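Local coordinates for protein Lmaj004091aaa (Leishmania major, PDB 1XTP) that probably methylates the N-terminal amino group of proteins beginning X-Pro-Lys, using S-adenosyl-L-methionine as methyl donor, at residues L187-S200 against P242-K254. Residues are numbered along the deposited sequence; the frame is centred on the assembly and turned at random.
Sequences LTPNGYIFFKENCS and PTDLFPLKMYALK
The antiparallel strand pair near one end of the sheet in a class I, Rossmann-like methyltransferase is exemplified by strand 191-198, whose partner is the C-terminal strand 248-253. Backbone bonds join Ile193 to Leu253, Phe195 to Tyr251 and Glu197 to Lys249 reciprocally, and Cys199 N extends the series to Pro247 O (3.0 Å). On one face Lys196 runs extended beside the selenomethionine Met250, with Lys196 CD pressed tightly on Met250 CG at 3.4 Å. With CG anti to its own carbonyl carbon (chi1 -69°) and the chain extended at chi2, Met250 brings SE to the edge of the Phe194 ring, 5.0 Å from its centroid, a Met-aromatic contact. On the other face the Phe195 and Tyr251 rings lie side by side, rim to rim, their planes only 18° apart. Lys254 folds its chain across Tyr192: CE sits over one ring face, 3.5 Å from the centroid, in a CH-pi contact. Its NZ makes a cation-pi contact with the same face and donates to Gly191 O at 2.9 Å. At the far end, a water donates to both Asn198 OD1 and Phe246 O, and OD1 also accepts a hydrogen bond from Trp166 NE1. Helix 75-87 covers the Phe194 and Met250 face, where Asp78 and Ser82 hold Lys196 NZ; helix 218-228 covers the Tyr251 and Leu253 face, while strand 159-165 flanks 191-198 and strand 232-237 flanks 248-253.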
loop_
_atom_site.group_PDB
_atom_site.type_symbol
_atom_site.label_atom_id
_atom_site.label_comp_id
_atom_site.label_asym_id
_atom_site.label_seq_id
_atom_site.Cartn_x
_atom_site.Cartn_y
_atom_site.Cartn_z
ATOM N N LEU A 187 3.365 -15.858 -0.163
ATOM C CA LEU A 187 3.003 -16.143 -1.555
ATOM C C LEU A 187 3.192 -17.591 -1.910
ATOM O O LEU A 187 4.087 -18.241 -1.391
ATOM C CB LEU A 187 3.832 -15.323 -2.522
ATOM C CG LEU A 187 3.674 -13.800 -2.458
ATOM C CD1 LEU A 187 4.683 -13.200 -3.432
ATOM C CD2 LEU A 187 2.251 -13.317 -2.768
ATOM N N THR A 188 2.349 -18.072 -2.810
ATOM C CA THR A 188 2.594 -19.348 -3.510
ATOM C C THR A 188 3.675 -19.167 -4.591
ATOM O O THR A 188 4.050 -18.041 -4.919
ATOM C CB THR A 188 1.307 -19.896 -4.182
ATOM O OG1 THR A 188 0.985 -19.090 -5.323
ATOM C CG2 THR A 188 0.152 -19.910 -3.186
ATOM N N PRO A 189 4.180 -20.277 -5.155
ATOM C CA PRO A 189 5.156 -20.120 -6.243
ATOM C C PRO A 189 4.673 -19.290 -7.451
ATOM O O PRO A 189 5.492 -18.684 -8.138
ATOM C CB PRO A 189 5.474 -21.577 -6.642
ATOM C CG PRO A 189 5.150 -22.374 -5.383
ATOM C CD PRO A 189 3.930 -21.695 -4.837
ATOM N N ASN A 190 3.363 -19.258 -7.700
ATOM C CA ASN A 190 2.797 -18.434 -8.764
ATOM C C ASN A 190 2.210 -17.126 -8.233
ATOM O O ASN A 190 1.336 -16.513 -8.852
ATOM C CB ASN A 190 1.729 -19.229 -9.510
ATOM C CG ASN A 190 2.276 -20.495 -10.115
ATOM O OD1 ASN A 190 3.483 -20.606 -10.345
ATOM N ND2 ASN A 190 1.401 -21.472 -10.357
ATOM N N GLY A 191 2.689 -16.689 -7.080
ATOM C CA GLY A 191 2.128 -15.506 -6.470
ATOM C C GLY A 191 2.949 -14.254 -6.729
ATOM O O GLY A 191 4.144 -14.315 -6.979
ATOM N N TYR A 192 2.286 -13.107 -6.650
ATOM C CA TYR A 192 2.952 -11.819 -6.712
ATOM C C TYR A 192 2.367 -10.903 -5.644
ATOM O O TYR A 192 1.180 -11.019 -5.290
ATOM C CB TYR A 192 2.687 -11.162 -8.054
ATOM C CG TYR A 192 3.315 -11.784 -9.276
ATOM C CD1 TYR A 192 2.673 -12.798 -9.977
ATOM C CD2 TYR A 192 4.502 -11.297 -9.789
ATOM C CE1 TYR A 192 3.236 -13.349 -11.125
ATOM C CE2 TYR A 192 5.064 -11.840 -10.955
ATOM C CZ TYR A 192 4.424 -12.852 -11.614
ATOM O OH TYR A 192 4.968 -13.380 -12.772
ATOM N N ILE A 193 3.194 -9.998 -5.131
ATOM C CA ILE A 193 2.677 -8.802 -4.448
ATOM C C ILE A 193 2.306 -7.796 -5.517
ATOM O O ILE A 193 3.135 -7.426 -6.326
ATOM C CB ILE A 193 3.700 -8.140 -3.509
ATOM C CG1 ILE A 193 4.070 -9.065 -2.358
ATOM C CG2 ILE A 193 3.125 -6.882 -2.902
ATOM C CD1 ILE A 193 5.401 -8.749 -1.731
ATOM N N PHE A 194 1.056 -7.351 -5.522
ATOM C CA PHE A 194 0.670 -6.221 -6.345
ATOM C C PHE A 194 0.693 -4.933 -5.491
ATOM O O PHE A 194 -0.186 -4.709 -4.666
ATOM C CB PHE A 194 -0.703 -6.454 -6.930
ATOM C CG PHE A 194 -1.225 -5.305 -7.744
ATOM C CD1 PHE A 194 -0.717 -5.040 -9.012
ATOM C CD2 PHE A 194 -2.262 -4.515 -7.262
ATOM C CE1 PHE A 194 -1.231 -3.995 -9.773
ATOM C CE2 PHE A 194 -2.778 -3.473 -8.024
ATOM C CZ PHE A 194 -2.256 -3.215 -9.285
ATOM N N PHE A 195 1.699 -4.093 -5.724
ATOM C CA PHE A 195 1.895 -2.865 -4.956
ATOM C C PHE A 195 1.580 -1.661 -5.831
ATOM O O PHE A 195 2.237 -1.442 -6.840
ATOM C CB PHE A 195 3.333 -2.808 -4.439
ATOM C CG PHE A 195 3.682 -1.532 -3.704
ATOM C CD1 PHE A 195 2.808 -0.970 -2.776
ATOM C CD2 PHE A 195 4.913 -0.917 -3.920
ATOM C CE1 PHE A 195 3.152 0.187 -2.091
ATOM C CE2 PHE A 195 5.269 0.231 -3.249
ATOM C CZ PHE A 195 4.396 0.784 -2.318
ATOM N N LYS A 196 0.542 -0.912 -5.458
ATOM C CA LYS A 196 0.100 0.261 -6.215
ATOM C C LYS A 196 0.054 1.469 -5.298
ATOM O O LYS A 196 -0.654 1.467 -4.304
ATOM C CB LYS A 196 -1.283 0.041 -6.831
ATOM C CG LYS A 196 -1.630 1.011 -7.964
ATOM C CD LYS A 196 -2.777 0.460 -8.824
ATOM C CE LYS A 196 -3.090 1.338 -10.029
ATOM N NZ LYS A 196 -4.321 0.890 -10.731
ATOM N N GLU A 197 0.786 2.517 -5.663
ATOM C CA GLU A 197 0.971 3.641 -4.764
ATOM C C GLU A 197 1.344 4.921 -5.503
ATOM O O GLU A 197 1.912 4.876 -6.610
ATOM C CB GLU A 197 2.088 3.319 -3.761
ATOM C CG GLU A 197 2.054 4.196 -2.527
ATOM C CD GLU A 197 0.645 4.346 -1.975
ATOM O OE1 GLU A 197 0.155 3.384 -1.320
ATOM O OE2 GLU A 197 0.045 5.429 -2.192
ATOM N N ASN A 198 1.042 6.048 -4.855
ATOM C CA ASN A 198 1.523 7.345 -5.261
ATOM C C ASN A 198 3.054 7.402 -5.174
ATOM O O ASN A 198 3.664 6.865 -4.251
ATOM C CB ASN A 198 0.896 8.451 -4.406
ATOM C CG ASN A 198 -0.613 8.608 -4.645
ATOM O OD1 ASN A 198 -1.181 8.037 -5.571
ATOM N ND2 ASN A 198 -1.248 9.430 -3.823
ATOM N N CYS A 199 3.649 8.065 -6.155
ATOM C CA CYS A 199 5.084 8.111 -6.339
ATOM C C CYS A 199 5.510 9.580 -6.461
ATOM O O CYS A 199 4.941 10.315 -7.269
ATOM C CB CYS A 199 5.378 7.374 -7.640
ATOM S SG CYS A 199 6.867 6.496 -7.648
ATOM N N SER A 200 6.487 10.017 -5.664
ATOM C CA SER A 200 7.002 11.393 -5.766
ATOM C C SER A 200 7.562 11.642 -7.164
ATOM O O SER A 200 8.255 10.777 -7.715
ATOM C CB SER A 200 8.086 11.664 -4.715
ATOM O OG SER A 200 7.544 11.724 -3.400
ATOM N N PRO A 242 -5.098 11.476 -13.924
ATOM C CA PRO A 242 -5.162 12.935 -13.908
ATOM C C PRO A 242 -3.819 13.558 -13.578
ATOM O O PRO A 242 -3.122 13.131 -12.670
ATOM C CB PRO A 242 -6.194 13.251 -12.819
ATOM C CG PRO A 242 -7.028 12.034 -12.720
ATOM C CD PRO A 242 -6.136 10.877 -13.063
ATOM N N THR A 243 -3.495 14.591 -14.332
ATOM C CA THR A 243 -2.154 15.129 -14.418
ATOM C C THR A 243 -1.770 15.901 -13.157
ATOM O O THR A 243 -0.601 16.008 -12.809
ATOM C CB THR A 243 -2.061 15.997 -15.678
ATOM O OG1 THR A 243 -0.698 16.122 -16.063
ATOM C CG2 THR A 243 -2.671 17.369 -15.459
ATOM N N ASP A 244 -2.782 16.402 -12.472
ATOM C CA ASP A 244 -2.627 17.149 -11.232
ATOM C C ASP A 244 -2.381 16.279 -10.009
ATOM O O ASP A 244 -2.009 16.798 -8.959
ATOM C CB ASP A 244 -3.881 18.011 -10.980
ATOM C CG ASP A 244 -5.176 17.188 -10.970
ATOM O OD1 ASP A 244 -5.193 16.076 -11.538
ATOM O OD2 ASP A 244 -6.184 17.661 -10.408
ATOM N N LEU A 245 -2.610 14.975 -10.112
ATOM C CA LEU A 245 -2.376 14.084 -8.978
ATOM C C LEU A 245 -0.959 13.538 -9.002
ATOM O O LEU A 245 -0.293 13.578 -10.029
ATOM C CB LEU A 245 -3.367 12.926 -9.008
ATOM C CG LEU A 245 -4.846 13.320 -9.095
ATOM C CD1 LEU A 245 -5.684 12.087 -9.293
ATOM C CD2 LEU A 245 -5.282 14.069 -7.837
ATOM N N PHE A 246 -0.493 13.022 -7.875
ATOM C CA PHE A 246 0.756 12.245 -7.872
ATOM C C PHE A 246 0.633 11.107 -8.876
ATOM O O PHE A 246 -0.406 10.457 -8.940
ATOM C CB PHE A 246 1.008 11.598 -6.521
ATOM C CG PHE A 246 1.646 12.494 -5.517
ATOM C CD1 PHE A 246 3.019 12.647 -5.492
ATOM C CD2 PHE A 246 0.876 13.147 -4.552
ATOM C CE1 PHE A 246 3.616 13.453 -4.545
ATOM C CE2 PHE A 246 1.469 13.957 -3.595
ATOM C CZ PHE A 246 2.848 14.106 -3.591
ATOM N N PRO A 247 1.684 10.857 -9.659
ATOM C CA PRO A 247 1.674 9.645 -10.463
ATOM C C PRO A 247 1.396 8.395 -9.609
ATOM O O PRO A 247 1.792 8.315 -8.436
ATOM C CB PRO A 247 3.090 9.603 -11.047
ATOM C CG PRO A 247 3.493 11.043 -11.098
ATOM C CD PRO A 247 2.896 11.664 -9.887
ATOM N N LEU A 248 0.725 7.428 -10.212
ATOM C CA LEU A 248 0.380 6.198 -9.535
ATOM C C LEU A 248 1.125 5.044 -10.198
ATOM O O LEU A 248 0.857 4.711 -11.355
ATOM C CB LEU A 248 -1.130 6.026 -9.632
ATOM C CG LEU A 248 -1.814 4.874 -8.920
ATOM C CD1 LEU A 248 -1.598 4.975 -7.440
ATOM C CD2 LEU A 248 -3.298 4.939 -9.264
ATOM N N LYS A 249 2.062 4.441 -9.474
ATOM C CA LYS A 249 2.853 3.343 -10.019
ATOM C C LYS A 249 2.449 1.958 -9.466
ATOM O O LYS A 249 2.192 1.771 -8.277
ATOM C CB LYS A 249 4.357 3.582 -9.787
ATOM C CG LYS A 249 5.222 2.987 -10.885
ATOM C CD LYS A 249 6.708 3.312 -10.755
ATOM C CE LYS A 249 7.550 2.473 -11.723
ATOM N NZ LYS A 249 8.980 2.338 -11.291
HETATM N N MSE A 250 2.412 0.992 -10.358
HETATM C CA MSE A 250 2.208 -0.402 -9.999
HETATM C C MSE A 250 3.513 -1.173 -10.103
HETATM O O MSE A 250 4.264 -0.997 -11.056
HETATM C CB MSE A 250 1.209 -1.020 -10.962
HETATM C CG MSE A 250 -0.182 -0.485 -10.796
HETATM SE SE MSE A 250 -1.318 -0.947 -12.299
HETATM C CE MSE A 250 -0.804 0.526 -13.510
ATOM N N TYR A 251 3.753 -2.037 -9.120
ATOM C CA TYR A 251 4.856 -2.970 -9.114
ATOM C C TYR A 251 4.343 -4.387 -8.882
ATOM O O TYR A 251 3.522 -4.612 -7.993
ATOM C CB TYR A 251 5.813 -2.669 -7.967
ATOM C CG TYR A 251 6.370 -1.272 -7.907
ATOM C CD1 TYR A 251 5.719 -0.284 -7.174
ATOM C CD2 TYR A 251 7.580 -0.949 -8.525
ATOM C CE1 TYR A 251 6.226 0.992 -7.087
ATOM C CE2 TYR A 251 8.112 0.341 -8.431
ATOM C CZ TYR A 251 7.423 1.296 -7.707
ATOM O OH TYR A 251 7.906 2.570 -7.601
ATOM N N ALA A 252 4.832 -5.335 -9.674
ATOM C CA ALA A 252 4.625 -6.762 -9.398
ATOM C C ALA A 252 5.913 -7.304 -8.807
ATOM O O ALA A 252 6.948 -7.241 -9.457
ATOM C CB ALA A 252 4.289 -7.499 -10.632
ATOM N N LEU A 253 5.837 -7.828 -7.584
ATOM C CA LEU A 253 7.026 -8.218 -6.822
ATOM C C LEU A 253 6.955 -9.705 -6.454
ATOM O O LEU A 253 5.879 -10.234 -6.187
ATOM C CB LEU A 253 7.155 -7.367 -5.541
ATOM C CG LEU A 253 7.005 -5.835 -5.672
ATOM C CD1 LEU A 253 6.670 -5.188 -4.345
ATOM C CD2 LEU A 253 8.267 -5.221 -6.247
ATOM N N LYS A 254 8.114 -10.359 -6.442
ATOM C CA LYS A 254 8.239 -11.760 -6.038
ATOM C C LYS A 254 9.391 -11.939 -5.058
ATOM O O LYS A 254 10.290 -11.109 -5.003
ATOM C CB LYS A 254 8.478 -12.644 -7.251
ATOM C CG LYS A 254 7.214 -13.028 -7.964
ATOM C CD LYS A 254 7.463 -14.091 -9.024
ATOM C CE LYS A 254 6.165 -14.757 -9.440
ATOM N NZ LYS A 254 5.813 -15.953 -8.622
ATOM O OXT LYS A 254 9.457 -12.924 -4.309
HETATM O O HOH W 1 -2.387 10.058 -7.024
#